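Local coordinates for protein haloacid delahogenase-like family hydrolase (Xanthomonas campestris pv. campestris, PDB 2PKE) that is probably a magnesium-dependent phosphatase of the haloacid dehalogenase (HAD) superfamily, with a magnesium ion bound at the core domain, at residues V131-G136 and E180-I185. Sequence-based numbering, arbitrary orientation.
Sequences VLITKG and ERFVMI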
loop_
_atom_site.group_PDB
_atom_site.type_symbol
_atom_site.label_atom_id
_atom_site.label_comp_id
_atom_site.label_asym_id
_atom_site.label_seq_id
_atom_site.Cartn_x
_atom_site.Cartn_y
_atom_site.Cartn_z
ATOM N N VAL A 131 -4.100 -9.945 14.723
ATOM C CA VAL A 131 -3.679 -9.370 13.455
ATOM C C VAL A 131 -4.228 -7.934 13.388
ATOM O O VAL A 131 -5.331 -7.655 13.820
ATOM C CB VAL A 131 -4.144 -10.238 12.203
ATOM C CG1 VAL A 131 -5.672 -10.597 12.263
ATOM C CG2 VAL A 131 -3.739 -9.539 10.861
ATOM N N LEU A 132 -3.469 -7.035 12.808
ATOM C CA LEU A 132 -3.990 -5.680 12.526
ATOM C C LEU A 132 -4.453 -5.668 11.088
ATOM O O LEU A 132 -3.659 -5.950 10.203
ATOM C CB LEU A 132 -2.915 -4.627 12.700
ATOM C CG LEU A 132 -3.499 -3.223 12.885
ATOM C CD1 LEU A 132 -2.561 -2.411 13.746
ATOM C CD2 LEU A 132 -3.753 -2.557 11.566
ATOM N N ILE A 133 -5.723 -5.352 10.845
ATOM C CA ILE A 133 -6.255 -5.290 9.492
ATOM C C ILE A 133 -6.776 -3.902 9.276
ATOM O O ILE A 133 -7.696 -3.415 9.970
ATOM C CB ILE A 133 -7.351 -6.329 9.221
ATOM C CG1 ILE A 133 -6.795 -7.711 9.547
ATOM C CG2 ILE A 133 -7.892 -6.225 7.756
ATOM C CD1 ILE A 133 -7.806 -8.895 9.462
ATOM N N THR A 134 -6.191 -3.245 8.299
ATOM C CA THR A 134 -6.617 -1.891 7.963
ATOM C C THR A 134 -6.674 -1.615 6.455
ATOM O O THR A 134 -6.020 -2.283 5.711
ATOM C CB THR A 134 -5.683 -0.861 8.586
ATOM O OG1 THR A 134 -6.320 0.419 8.457
ATOM C CG2 THR A 134 -4.334 -0.837 7.881
ATOM N N LYS A 135 -7.521 -0.681 6.026
ATOM C CA LYS A 135 -7.527 -0.245 4.652
ATOM C C LYS A 135 -6.763 1.060 4.519
ATOM O O LYS A 135 -6.465 1.730 5.525
ATOM C CB LYS A 135 -8.955 -0.154 4.062
ATOM C CG LYS A 135 -9.799 0.986 4.509
ATOM C CD LYS A 135 -11.275 0.694 4.194
ATOM C CE LYS A 135 -12.153 1.819 4.548
ATOM N NZ LYS A 135 -13.532 1.440 4.126
ATOM N N GLY A 136 -6.371 1.381 3.289
ATOM C CA GLY A 136 -5.739 2.635 3.020
ATOM C C GLY A 136 -4.318 2.505 2.530
ATOM O O GLY A 136 -3.998 1.607 1.738
ATOM N N GLU A 180 -15.840 -18.487 11.365
ATOM C CA GLU A 180 -16.415 -18.672 12.716
ATOM C C GLU A 180 -15.382 -18.747 13.856
ATOM O O GLU A 180 -15.763 -18.775 15.036
ATOM C CB GLU A 180 -17.349 -19.874 12.813
ATOM C CG GLU A 180 -16.636 -21.271 12.669
ATOM C CD GLU A 180 -16.561 -21.765 11.251
ATOM O OE1 GLU A 180 -16.875 -20.983 10.313
ATOM O OE2 GLU A 180 -16.160 -22.936 11.069
ATOM N N ARG A 181 -14.103 -18.804 13.502
ATOM C CA ARG A 181 -13.021 -18.765 14.455
ATOM C C ARG A 181 -12.276 -17.426 14.459
ATOM O O ARG A 181 -11.196 -17.335 15.020
ATOM C CB ARG A 181 -12.056 -19.915 14.187
ATOM C CG ARG A 181 -12.736 -21.249 14.185
ATOM C CD ARG A 181 -11.759 -22.414 14.251
ATOM N NE ARG A 181 -12.469 -23.643 13.898
ATOM C CZ ARG A 181 -11.955 -24.686 13.257
ATOM N NH1 ARG A 181 -10.690 -24.715 12.875
ATOM N NH2 ARG A 181 -12.733 -25.727 12.983
ATOM N N PHE A 182 -12.902 -16.365 13.919
ATOM C CA PHE A 182 -12.314 -15.061 13.847
ATOM C C PHE A 182 -13.249 -14.014 14.410
ATOM O O PHE A 182 -14.448 -14.035 14.122
ATOM C CB PHE A 182 -11.930 -14.783 12.392
ATOM C CG PHE A 182 -11.494 -13.402 12.120
ATOM C CD1 PHE A 182 -10.270 -12.917 12.547
ATOM C CD2 PHE A 182 -12.314 -12.573 11.404
ATOM C CE1 PHE A 182 -9.887 -11.623 12.239
ATOM C CE2 PHE A 182 -11.939 -11.294 11.087
ATOM C CZ PHE A 182 -10.697 -10.826 11.488
ATOM N N VAL A 183 -12.688 -13.145 15.254
ATOM C CA VAL A 183 -13.364 -11.957 15.752
ATOM C C VAL A 183 -12.615 -10.750 15.206
ATOM O O VAL A 183 -11.405 -10.690 15.260
ATOM C CB VAL A 183 -13.385 -11.878 17.319
ATOM C CG1 VAL A 183 -14.204 -10.698 17.776
ATOM C CG2 VAL A 183 -13.974 -13.161 17.944
HETATM N N MSE A 184 -13.356 -9.759 14.737
HETATM C CA MSE A 184 -12.769 -8.490 14.302
HETATM C C MSE A 184 -13.206 -7.359 15.238
HETATM O O MSE A 184 -14.418 -7.251 15.531
HETATM C CB MSE A 184 -13.196 -8.179 12.873
HETATM C CG MSE A 184 -12.677 -6.811 12.386
HETATM SE SE MSE A 184 -10.777 -6.684 12.009
HETATM C CE MSE A 184 -10.998 -4.836 11.489
ATOM N N ILE A 185 -12.227 -6.533 15.676
ATOM C CA ILE A 185 -12.486 -5.390 16.575
ATOM C C ILE A 185 -12.285 -4.098 15.812
ATOM O O ILE A 185 -11.232 -3.885 15.217
ATOM C CB ILE A 185 -11.595 -5.388 17.825
ATOM C CG1 ILE A 185 -11.731 -6.694 18.623
ATOM C CG2 ILE A 185 -11.922 -4.162 18.717
ATOM C CD1 ILE A 185 -10.897 -6.750 19.869
#
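I133 meets the ring of F182 and the side chain of M184, a selenomethionine, across the parallel sheet of the Rossmann-like HAD core. Strand 15-18 runs between strands 129-135 and 182-186, which are therefore next-but-one neighbours. Their short segments approach to 8.8 Å, turned 56° from parallel, and side chains bridge the gap over one face of the middle strand. The I133 and F182 side chains come from opposite directions, and CD1 of I133 reaches CZ of F182 obliquely at 4.0 Å. V131 takes the rim of the same ring: its CG1 lies near the ring plane, 4.3 Å from CE1 of F182. With CG anti to the backbone N (chi1 171°), the F182 ring is carried to V131 and I133. L15 of the middle strand touches both V131 and F182, while helix 165-175 covers this side through V171 on I133, L172 on F182 and F175 on V131, forming an apolar cluster in which V131, I133 and F182 are buried. M184, two residues along from F182, lies on the side of the magnesium site. Its chain leaves the backbone extended, bends at chi2 (72°) and runs straight on to the methyl, bringing SE to 4.4 Å from CB of I133. Y168, D192 and V196 border it from the flanking helices. The M184 side chain also comes within about 4 Å of that of D19, which binds magnesium together with D21 and N187, so M184 packs beside a metal ligand, while its side chain stays about 8 Å from the ion. The carbonyl oxygen of I133, which accepts a hydrogen bond from NZ of K163, has CE of M184 3.9 Å away.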